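PDB 4YHB: iron-chelator utilization protein from Thermobifida fusca TM51, which binds FAD and probably acts as a flavin-dependent reductase that releases iron from ferric siderophores taken up by the cell. Local coordinates for residues A[141-155]-A[162-174]. Residues are numbered along the deposited sequence; the frame is centred on the assembly and turned at random.
Sequences DHYVLLADETALPAA and LPRDASVTAFFEV. With FAD (flavin-adenine dinucleotide), chain C.
His142 and Thr169 join side chains across two neighbouring strands: NE2 of the imidazole lies 2.9 Å from Thr169 OG1, a hydrogen bond at the ring edge. The imidazole leans over the second strand because chi1 is -168°, and Ser167 CB packs on its face, 3.8 Å from the centroid. A leucine in place of His142 would probably leave the Thr169 hydroxyl without this partner and Ser167 CB without its aromatic face. On the other side of the sheet, Leu162 CD2 sits over the Tyr143 ring, 3.5 Å from CE2, while the phenol OH is hydrogen-bonded to Ala140 N. Leu152 CD1 stands over the centre of the Phe172 ring, 8° off its normal, and Ala155 CB approaches CE1 at 3.5 Å. Seven backbone hydrogen bonds, from Ser167 N to Asp141 O (3.1 Å) through Glu173 N to Ala147 O, set the parallel register, the two strand axes running 9° apart in direction. Asp148 OD1 accepts from Thr150 N, an Asx turn, and also from Thr150 OG1 (2.8 Å); Thr150 O approaches FAD C4X at 3.3 Å. Strand 142-147, helix 152-161 and strand 167-174 form a beta-alpha-beta crossover, consistent with the nucleotide-binding domain of the ferredoxin-reductase family.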
ATOM      1  N   ASP A 141     -13.538  16.969  -4.549  1.00 33.45           N
ATOM      2  CA  ASP A 141     -14.671  17.093  -3.640  1.00 31.62           C
ATOM      3  C   ASP A 141     -15.078  15.735  -3.101  1.00 34.54           C
ATOM      4  O   ASP A 141     -15.491  15.604  -1.950  1.00 37.24           O
ATOM      5  CB  ASP A 141     -15.860  17.744  -4.346  1.00 31.71           C
ATOM      6  CG  ASP A 141     -15.612  19.203  -4.671  1.00 37.27           C
ATOM      7  OD1 ASP A 141     -15.220  19.959  -3.758  1.00 40.47           O
ATOM      8  OD2 ASP A 141     -15.778  19.579  -5.847  1.00 37.49           O
ATOM      9  N   HIS A 142     -14.976  14.724  -3.951  1.00 33.04           N
ATOM     10  CA  HIS A 142     -15.450  13.403  -3.592  1.00 30.98           C
ATOM     11  C   HIS A 142     -14.453  12.356  -4.060  1.00 31.42           C
ATOM     12  O   HIS A 142     -14.117  12.274  -5.244  1.00 32.15           O
ATOM     13  CB  HIS A 142     -16.827  13.161  -4.199  1.00 31.01           C
ATOM     14  CG  HIS A 142     -17.530  11.952  -3.667  1.00 36.39           C
ATOM     15  ND1 HIS A 142     -18.835  11.992  -3.227  1.00 38.25           N
ATOM     16  CD2 HIS A 142     -17.131  10.664  -3.541  1.00 32.72           C
ATOM     17  CE1 HIS A 142     -19.204  10.784  -2.836  1.00 40.51           C
ATOM     18  NE2 HIS A 142     -18.190   9.959  -3.020  1.00 36.35           N
ATOM     19  N   TYR A 143     -13.972  11.562  -3.113  1.00 28.26           N
ATOM     20  CA  TYR A 143     -12.993  10.526  -3.399  1.00 27.21           C
ATOM     21  C   TYR A 143     -13.654   9.160  -3.385  1.00 27.79           C
ATOM     22  O   TYR A 143     -14.331   8.805  -2.427  1.00 28.89           O
ATOM     23  CB  TYR A 143     -11.849  10.575  -2.377  1.00 27.70           C
ATOM     24  CG  TYR A 143     -11.074  11.870  -2.374  1.00 29.32           C
ATOM     25  CD1 TYR A 143      -9.870  11.980  -3.064  1.00 31.46           C
ATOM     26  CD2 TYR A 143     -11.542  12.985  -1.692  1.00 30.80           C
ATOM     27  CE1 TYR A 143      -9.155  13.162  -3.067  1.00 34.78           C
ATOM     28  CE2 TYR A 143     -10.837  14.175  -1.697  1.00 30.65           C
ATOM     29  CZ  TYR A 143      -9.643  14.255  -2.384  1.00 34.82           C
ATOM     30  OH  TYR A 143      -8.935  15.434  -2.390  1.00 38.23           O
ATOM     31  N   VAL A 144     -13.469   8.405  -4.459  1.00 26.52           N
ATOM     32  CA  VAL A 144     -13.943   7.035  -4.525  1.00 26.24           C
ATOM     33  C   VAL A 144     -12.748   6.088  -4.428  1.00 29.39           C
ATOM     34  O   VAL A 144     -11.869   6.105  -5.289  1.00 30.57           O
ATOM     35  CB  VAL A 144     -14.713   6.761  -5.819  1.00 27.57           C
ATOM     36  CG1 VAL A 144     -15.168   5.306  -5.863  1.00 29.93           C
ATOM     37  CG2 VAL A 144     -15.911   7.712  -5.943  1.00 29.50           C
ATOM     38  N   LEU A 145     -12.703   5.281  -3.374  1.00 24.56           N
ATOM     39  CA  LEU A 145     -11.545   4.413  -3.132  1.00 25.89           C
ATOM     40  C   LEU A 145     -11.915   2.933  -3.149  1.00 25.44           C
ATOM     41  O   LEU A 145     -12.862   2.510  -2.483  1.00 25.05           O
ATOM     42  CB  LEU A 145     -10.908   4.767  -1.794  1.00 27.64           C
ATOM     43  CG  LEU A 145     -10.568   6.241  -1.591  1.00 29.18           C
ATOM     44  CD1 LEU A 145     -10.400   6.518  -0.125  1.00 31.27           C
ATOM     45  CD2 LEU A 145      -9.292   6.590  -2.327  1.00 31.67           C
ATOM     46  N   LEU A 146     -11.171   2.155  -3.924  1.00 22.51           N
ATOM     47  CA  LEU A 146     -11.347   0.710  -3.989  1.00 20.75           C
ATOM     48  C   LEU A 146     -10.016   0.045  -3.644  1.00 25.52           C
ATOM     49  O   LEU A 146      -8.950   0.474  -4.113  1.00 23.60           O
ATOM     50  CB  LEU A 146     -11.836   0.280  -5.376  1.00 23.79           C
ATOM     51  CG  LEU A 146     -13.107   0.983  -5.868  1.00 30.69           C
ATOM     52  CD1 LEU A 146     -12.771   1.991  -6.945  1.00 34.70           C
ATOM     53  CD2 LEU A 146     -14.116  -0.024  -6.382  1.00 32.90           C
ATOM     54  N   ALA A 147     -10.058  -0.977  -2.797  1.00 22.60           N
ATOM     55  CA  ALA A 147      -8.818  -1.606  -2.359  1.00 20.68           C
ATOM     56  C   ALA A 147      -9.080  -2.992  -1.804  1.00 20.13           C
ATOM     57  O   ALA A 147     -10.044  -3.189  -1.070  1.00 19.79           O
ATOM     58  CB  ALA A 147      -8.117  -0.739  -1.296  1.00 20.16           C
ATOM     59  N   ASP A 148      -8.231  -3.954  -2.160  1.00 20.36           N
ATOM     60  CA  ASP A 148      -8.196  -5.206  -1.408  1.00 18.65           C
ATOM     61  C   ASP A 148      -7.164  -5.008  -0.292  1.00 18.93           C
ATOM     62  O   ASP A 148      -6.681  -3.888  -0.113  1.00 18.66           O
ATOM     63  CB  ASP A 148      -7.903  -6.411  -2.330  1.00 20.05           C
ATOM     64  CG  ASP A 148      -6.435  -6.518  -2.786  1.00 24.29           C
ATOM     65  OD1 ASP A 148      -5.581  -5.637  -2.511  1.00 20.46           O
ATOM     66  OD2 ASP A 148      -6.141  -7.534  -3.449  1.00 27.39           O
ATOM     67  N   GLU A 149      -6.809  -6.051   0.457  1.00 18.22           N
ATOM     68  CA  GLU A 149      -6.015  -5.825   1.671  1.00 20.41           C
ATOM     69  C   GLU A 149      -4.589  -5.284   1.409  1.00 19.80           C
ATOM     70  O   GLU A 149      -4.010  -4.635   2.277  1.00 19.07           O
ATOM     71  CB  GLU A 149      -5.939  -7.108   2.517  1.00 23.22           C
ATOM     72  CG  GLU A 149      -5.502  -8.364   1.753  1.00 28.31           C
ATOM     73  CD  GLU A 149      -6.689  -9.198   1.256  1.00 33.29           C
ATOM     74  OE1 GLU A 149      -7.626  -8.617   0.679  1.00 27.26           O
ATOM     75  OE2 GLU A 149      -6.682 -10.437   1.452  1.00 39.45           O
ATOM     76  N   THR A 150      -4.028  -5.526   0.231  1.00 19.59           N
ATOM     77  CA  THR A 150      -2.671  -5.024  -0.058  1.00 18.20           C
ATOM     78  C   THR A 150      -2.650  -3.520  -0.271  1.00 18.51           C
ATOM     79  O   THR A 150      -1.625  -2.861  -0.044  1.00 15.14           O
ATOM     80  CB  THR A 150      -2.049  -5.669  -1.312  1.00 21.18           C
ATOM     81  OG1 THR A 150      -2.831  -5.338  -2.472  1.00 19.42           O
ATOM     82  CG2 THR A 150      -1.954  -7.178  -1.161  1.00 17.98           C
ATOM     83  N   ALA A 151      -3.790  -2.985  -0.707  1.00 17.91           N
ATOM     84  CA  ALA A 151      -3.923  -1.572  -0.993  1.00 16.06           C
ATOM     85  C   ALA A 151      -4.688  -0.827   0.094  1.00 16.57           C
ATOM     86  O   ALA A 151      -4.787   0.394   0.057  1.00 19.48           O
ATOM     87  CB  ALA A 151      -4.590  -1.380  -2.337  1.00 19.78           C
ATOM     88  N   LEU A 152      -5.190  -1.556   1.086  1.00 15.55           N
ATOM     89  CA  LEU A 152      -5.898  -0.929   2.204  1.00 16.43           C
ATOM     90  C   LEU A 152      -5.023   0.046   3.007  1.00 18.76           C
ATOM     91  O   LEU A 152      -5.520   1.098   3.426  1.00 17.93           O
ATOM     92  CB  LEU A 152      -6.494  -2.007   3.132  1.00 17.52           C
ATOM     93  CG  LEU A 152      -7.224  -1.535   4.397  1.00 21.55           C
ATOM     94  CD1 LEU A 152      -8.304  -0.496   4.067  1.00 23.58           C
ATOM     95  CD2 LEU A 152      -7.835  -2.718   5.161  1.00 23.05           C
ATOM     96  N   PRO A 153      -3.731  -0.279   3.227  1.00 18.74           N
ATOM     97  CA  PRO A 153      -2.918   0.709   3.960  1.00 17.64           C
ATOM     98  C   PRO A 153      -2.874   2.090   3.316  1.00 18.91           C
ATOM     99  O   PRO A 153      -3.036   3.099   4.020  1.00 17.59           O
ATOM    100  CB  PRO A 153      -1.520   0.077   3.964  1.00 19.57           C
ATOM    101  CG  PRO A 153      -1.807  -1.412   3.965  1.00 19.87           C
ATOM    102  CD  PRO A 153      -3.008  -1.558   3.054  1.00 18.27           C
ATOM    103  N   ALA A 154      -2.635   2.138   2.006  1.00 17.03           N
ATOM    104  CA  ALA A 154      -2.613   3.403   1.293  1.00 18.16           C
ATOM    105  C   ALA A 154      -3.991   4.065   1.327  1.00 19.65           C
ATOM    106  O   ALA A 154      -4.087   5.256   1.595  1.00 20.27           O
ATOM    107  CB  ALA A 154      -2.150   3.200  -0.149  1.00 18.94           C
ATOM    108  N   ALA A 155      -5.048   3.300   1.049  1.00 19.45           N
ATOM    109  CA  ALA A 155      -6.411   3.850   1.074  1.00 23.70           C
ATOM    110  C   ALA A 155      -6.783   4.403   2.451  1.00 22.65           C
ATOM    111  O   ALA A 155      -7.364   5.490   2.554  1.00 22.04           O
ATOM    112  CB  ALA A 155      -7.436   2.788   0.636  1.00 20.90           C
ATOM    113  N   LEU A 162      -7.659  13.085   4.834  1.00 31.19           N
ATOM    114  CA  LEU A 162      -8.614  13.962   4.161  1.00 36.35           C
ATOM    115  C   LEU A 162      -9.182  15.020   5.110  1.00 40.84           C
ATOM    116  O   LEU A 162      -9.409  14.741   6.289  1.00 39.70           O
ATOM    117  CB  LEU A 162      -9.760  13.141   3.558  1.00 31.83           C
ATOM    118  CG  LEU A 162      -9.429  12.314   2.316  1.00 31.83           C
ATOM    119  CD1 LEU A 162     -10.614  11.472   1.897  1.00 34.19           C
ATOM    120  CD2 LEU A 162      -8.982  13.214   1.168  1.00 35.87           C
ATOM    121  N   PRO A 163      -9.422  16.236   4.590  1.00 42.30           N
ATOM    122  CA  PRO A 163     -10.094  17.285   5.365  1.00 48.55           C
ATOM    123  C   PRO A 163     -11.505  16.851   5.760  1.00 47.56           C
ATOM    124  O   PRO A 163     -12.099  16.031   5.060  1.00 46.89           O
ATOM    125  CB  PRO A 163     -10.132  18.474   4.398  1.00 46.73           C
ATOM    126  CG  PRO A 163     -10.006  17.870   3.038  1.00 49.14           C
ATOM    127  CD  PRO A 163      -9.118  16.674   3.217  1.00 43.58           C
ATOM    128  N   ARG A 164     -12.030  17.387   6.857  1.00 47.69           N
ATOM    129  CA  ARG A 164     -13.346  16.982   7.351  1.00 50.49           C
ATOM    130  C   ARG A 164     -14.463  17.259   6.340  1.00 47.89           C
ATOM    131  O   ARG A 164     -15.507  16.613   6.367  1.00 49.26           O
ATOM    132  CB  ARG A 164     -13.653  17.687   8.672  1.00 58.88           C
ATOM    133  N   ASP A 165     -14.229  18.206   5.437  1.00 48.85           N
ATOM    134  CA  ASP A 165     -15.217  18.580   4.423  1.00 55.86           C
ATOM    135  C   ASP A 165     -15.409  17.508   3.350  1.00 52.20           C
ATOM    136  O   ASP A 165     -16.465  17.433   2.726  1.00 48.50           O
ATOM    137  CB  ASP A 165     -14.817  19.916   3.771  1.00 56.36           C
ATOM    138  CG  ASP A 165     -13.593  19.798   2.841  1.00 68.06           C
ATOM    139  OD1 ASP A 165     -13.586  18.979   1.894  1.00 69.30           O
ATOM    140  OD2 ASP A 165     -12.607  20.532   3.064  1.00 76.60           O
ATOM    141  N   ALA A 166     -14.369  16.710   3.118  1.00 46.90           N
ATOM    142  CA  ALA A 166     -14.334  15.781   1.991  1.00 43.88           C
ATOM    143  C   ALA A 166     -15.428  14.727   2.055  1.00 39.66           C
ATOM    144  O   ALA A 166     -15.819  14.293   3.132  1.00 39.90           O
ATOM    145  CB  ALA A 166     -12.968  15.104   1.913  1.00 40.82           C
ATOM    146  N   SER A 167     -15.923  14.334   0.885  1.00 36.85           N
ATOM    147  CA  SER A 167     -16.802  13.187   0.762  1.00 32.93           C
ATOM    148  C   SER A 167     -15.993  11.974   0.356  1.00 35.14           C
ATOM    149  O   SER A 167     -15.072  12.071  -0.472  1.00 34.25           O
ATOM    150  CB  SER A 167     -17.909  13.436  -0.269  1.00 34.88           C
ATOM    151  OG  SER A 167     -18.774  14.467   0.152  1.00 42.07           O
ATOM    152  N   VAL A 168     -16.350  10.828   0.922  1.00 32.61           N
ATOM    153  CA  VAL A 168     -15.652   9.581   0.645  1.00 31.95           C
ATOM    154  C   VAL A 168     -16.631   8.464   0.359  1.00 30.76           C
ATOM    155  O   VAL A 168     -17.606   8.277   1.090  1.00 33.02           O
ATOM    156  CB  VAL A 168     -14.765   9.137   1.825  1.00 33.56           C
ATOM    157  CG1 VAL A 168     -13.976   7.891   1.450  1.00 33.59           C
ATOM    158  CG2 VAL A 168     -13.842  10.242   2.248  1.00 30.28           C
ATOM    159  N   THR A 169     -16.378   7.727  -0.711  1.00 24.05           N
ATOM    160  CA  THR A 169     -17.064   6.467  -0.942  1.00 30.22           C
ATOM    161  C   THR A 169     -15.988   5.403  -1.095  1.00 29.40           C
ATOM    162  O   THR A 169     -15.168   5.477  -2.011  1.00 28.93           O
ATOM    163  CB  THR A 169     -17.966   6.506  -2.192  1.00 30.43           C
ATOM    164  OG1 THR A 169     -19.055   7.408  -1.968  1.00 33.96           O
ATOM    165  CG2 THR A 169     -18.532   5.132  -2.484  1.00 31.26           C
ATOM    166  N   ALA A 170     -15.970   4.430  -0.194  1.00 26.13           N
ATOM    167  CA  ALA A 170     -14.908   3.427  -0.203  1.00 25.22           C
ATOM    168  C   ALA A 170     -15.457   2.008  -0.194  1.00 25.54           C
ATOM    169  O   ALA A 170     -16.451   1.709   0.472  1.00 25.77           O
ATOM    170  CB  ALA A 170     -13.964   3.639   0.991  1.00 25.16           C
ATOM    171  N   PHE A 171     -14.806   1.146  -0.963  1.00 21.83           N
ATOM    172  CA  PHE A 171     -15.112  -0.272  -0.997  1.00 27.66           C
ATOM    173  C   PHE A 171     -13.824  -1.046  -0.721  1.00 22.09           C
ATOM    174  O   PHE A 171     -12.891  -1.005  -1.501  1.00 21.22           O
ATOM    175  CB  PHE A 171     -15.710  -0.665  -2.343  1.00 27.60           C
ATOM    176  CG  PHE A 171     -17.029  -0.009  -2.627  1.00 31.13           C
ATOM    177  CD1 PHE A 171     -18.195  -0.489  -2.048  1.00 29.11           C
ATOM    178  CD2 PHE A 171     -17.104   1.094  -3.455  1.00 33.50           C
ATOM    179  CE1 PHE A 171     -19.422   0.113  -2.299  1.00 36.48           C
ATOM    180  CE2 PHE A 171     -18.332   1.705  -3.715  1.00 36.42           C
ATOM    181  CZ  PHE A 171     -19.487   1.216  -3.131  1.00 33.06           C
ATOM    182  N   PHE A 172     -13.775  -1.727   0.413  1.00 22.42           N
ATOM    183  CA  PHE A 172     -12.583  -2.467   0.808  1.00 19.31           C
ATOM    184  C   PHE A 172     -12.886  -3.962   0.837  1.00 22.39           C
ATOM    185  O   PHE A 172     -13.743  -4.410   1.605  1.00 24.68           O
ATOM    186  CB  PHE A 172     -12.105  -1.990   2.178  1.00 18.61           C
ATOM    187  CG  PHE A 172     -11.680  -0.552   2.206  1.00 22.33           C
ATOM    188  CD1 PHE A 172     -11.016   0.009   1.125  1.00 24.39           C
ATOM    189  CD2 PHE A 172     -11.940   0.242   3.316  1.00 22.34           C
ATOM    190  CE1 PHE A 172     -10.611   1.346   1.148  1.00 22.27           C
ATOM    191  CE2 PHE A 172     -11.536   1.581   3.348  1.00 24.70           C
ATOM    192  CZ  PHE A 172     -10.869   2.127   2.264  1.00 25.64           C
ATOM    193  N   GLU A 173     -12.211  -4.721  -0.017  1.00 20.30           N
ATOM    194  CA  GLU A 173     -12.349  -6.170  -0.035  1.00 20.64           C
ATOM    195  C   GLU A 173     -11.404  -6.801   0.975  1.00 23.06           C
ATOM    196  O   GLU A 173     -10.194  -6.582   0.915  1.00 20.02           O
ATOM    197  CB  GLU A 173     -12.054  -6.715  -1.426  1.00 22.86           C
ATOM    198  CG  GLU A 173     -12.060  -8.234  -1.533  1.00 25.08           C
ATOM    199  CD  GLU A 173     -11.322  -8.695  -2.773  1.00 34.99           C
ATOM    200  OE1 GLU A 173     -11.390  -7.966  -3.788  1.00 36.61           O
ATOM    201  OE2 GLU A 173     -10.657  -9.758  -2.735  1.00 34.45           O
ATOM    202  N   VAL A 174     -11.953  -7.570   1.903  1.00 21.15           N
ATOM    203  CA  VAL A 174     -11.145  -8.247   2.918  1.00 22.62           C
ATOM    204  C   VAL A 174     -11.654  -9.679   3.043  1.00 24.82           C
ATOM    205  O   VAL A 174     -12.686 -10.024   2.453  1.00 20.29           O
ATOM    206  CB  VAL A 174     -11.208  -7.527   4.297  1.00 21.57           C
ATOM    207  CG1 VAL A 174     -10.528  -6.156   4.228  1.00 20.07           C
ATOM    208  CG2 VAL A 174     -12.673  -7.397   4.777  1.00 21.50           C
TER
HETATM  209  PA  FAD C 301       5.636 -12.895  -3.303  1.00 21.82           P
HETATM  210  O1A FAD C 301       6.962 -13.669  -3.304  1.00 20.87           O
HETATM  211  O2A FAD C 301       5.750 -11.542  -4.102  1.00 17.84           O
HETATM  212  O5B FAD C 301       4.554 -13.770  -4.115  1.00 21.56           O
HETATM  213  C5B FAD C 301       4.462 -15.134  -3.915  1.00 21.87           C
HETATM  214  C4B FAD C 301       3.031 -15.602  -4.245  1.00 22.20           C
HETATM  215  O4B FAD C 301       2.094 -15.122  -3.320  1.00 23.45           O
HETATM  216  C3B FAD C 301       2.575 -15.165  -5.572  1.00 23.19           C
HETATM  217  O3B FAD C 301       1.845 -16.224  -6.102  1.00 26.54           O
HETATM  218  C2B FAD C 301       1.726 -14.052  -5.307  1.00 20.03           C
HETATM  219  O2B FAD C 301       0.654 -13.902  -6.230  1.00 22.20           O
HETATM  220  C1B FAD C 301       1.144 -14.364  -3.993  1.00 21.50           C
HETATM  221  N9A FAD C 301       0.816 -13.209  -3.167  1.00 20.62           N
HETATM  222  C8A FAD C 301       1.536 -12.075  -3.032  1.00 21.27           C
HETATM  223  N7A FAD C 301       0.908 -11.267  -2.168  1.00 21.62           N
HETATM  224  C5A FAD C 301      -0.195 -11.910  -1.720  1.00 18.92           C
HETATM  225  C6A FAD C 301      -1.217 -11.584  -0.827  1.00 22.14           C
HETATM  226  N6A FAD C 301      -1.195 -10.334  -0.154  1.00 17.97           N
HETATM  227  N1A FAD C 301      -2.207 -12.464  -0.602  1.00 21.45           N
HETATM  228  C2A FAD C 301      -2.230 -13.658  -1.232  1.00 21.59           C
HETATM  229  N3A FAD C 301      -1.267 -14.002  -2.093  1.00 22.61           N
HETATM  230  C4A FAD C 301      -0.258 -13.142  -2.358  1.00 21.02           C
HETATM  231  N1  FAD C 301       1.232  -5.386   0.619  1.00 15.73           N
HETATM  232  C2  FAD C 301       0.958  -5.295   1.921  1.00 17.67           C
HETATM  233  O2  FAD C 301       0.675  -6.301   2.554  1.00 15.75           O
HETATM  234  N3  FAD C 301       1.010  -4.061   2.511  1.00 16.35           N
HETATM  235  C4  FAD C 301       1.328  -2.949   1.814  1.00 16.61           C
HETATM  236  O4  FAD C 301       1.366  -1.877   2.402  1.00 16.97           O
HETATM  237  C4X FAD C 301       1.610  -3.014   0.449  1.00 16.94           C
HETATM  238  N5  FAD C 301       1.935  -1.908  -0.315  1.00 19.03           N
HETATM  239  C5X FAD C 301       2.215  -2.054  -1.632  1.00 17.54           C
HETATM  240  C6  FAD C 301       2.553  -0.940  -2.407  1.00 19.70           C
HETATM  241  C7  FAD C 301       2.814  -1.059  -3.622  1.00 18.41           C
HETATM  242  C7M FAD C 301       3.170   0.240  -4.368  1.00 17.84           C
HETATM  243  C8  FAD C 301       2.826  -2.109  -4.284  1.00 16.34           C
HETATM  244  C8M FAD C 301       3.134  -2.198  -5.753  1.00 20.12           C
HETATM  245  C9  FAD C 301       2.519  -3.296  -3.676  1.00 17.20           C
HETATM  246  C9A FAD C 301       2.158  -3.425  -2.197  1.00 15.71           C
HETATM  247  N10 FAD C 301       1.832  -4.466  -1.446  1.00 18.08           N
HETATM  248  C10 FAD C 301       1.552  -4.302  -0.135  1.00 16.31           C
HETATM  249  C1' FAD C 301       1.763  -5.812  -2.055  1.00 15.48           C
HETATM  250  C2' FAD C 301       3.019  -6.604  -1.862  1.00 16.98           C
HETATM  251  O2' FAD C 301       4.069  -5.953  -2.461  1.00 17.67           O
HETATM  252  C3' FAD C 301       2.795  -8.027  -2.485  1.00 19.30           C
HETATM  253  O3' FAD C 301       1.672  -8.573  -1.868  1.00 16.51           O
HETATM  254  C4' FAD C 301       3.996  -8.935  -2.467  1.00 20.18           C
HETATM  255  O4' FAD C 301       3.859  -9.904  -3.417  1.00 19.00           O
HETATM  256  C5' FAD C 301       4.201  -9.650  -1.121  1.00 18.16           C
HETATM  257  O5' FAD C 301       5.485 -10.208  -0.983  1.00 19.43           O
HETATM  258  P   FAD C 301       5.547 -11.768  -0.737  1.00 19.29           P
HETATM  259  O1P FAD C 301       7.070 -12.029  -0.697  1.00 20.74           O
HETATM  260  O2P FAD C 301       4.585 -12.010   0.458  1.00 19.95           O
HETATM  261  O3P FAD C 301       5.125 -12.873  -1.784  1.00 22.02           O
HETATM  262  O   HOH W   1      -7.713  -9.624  -3.593  1.00 37.83           O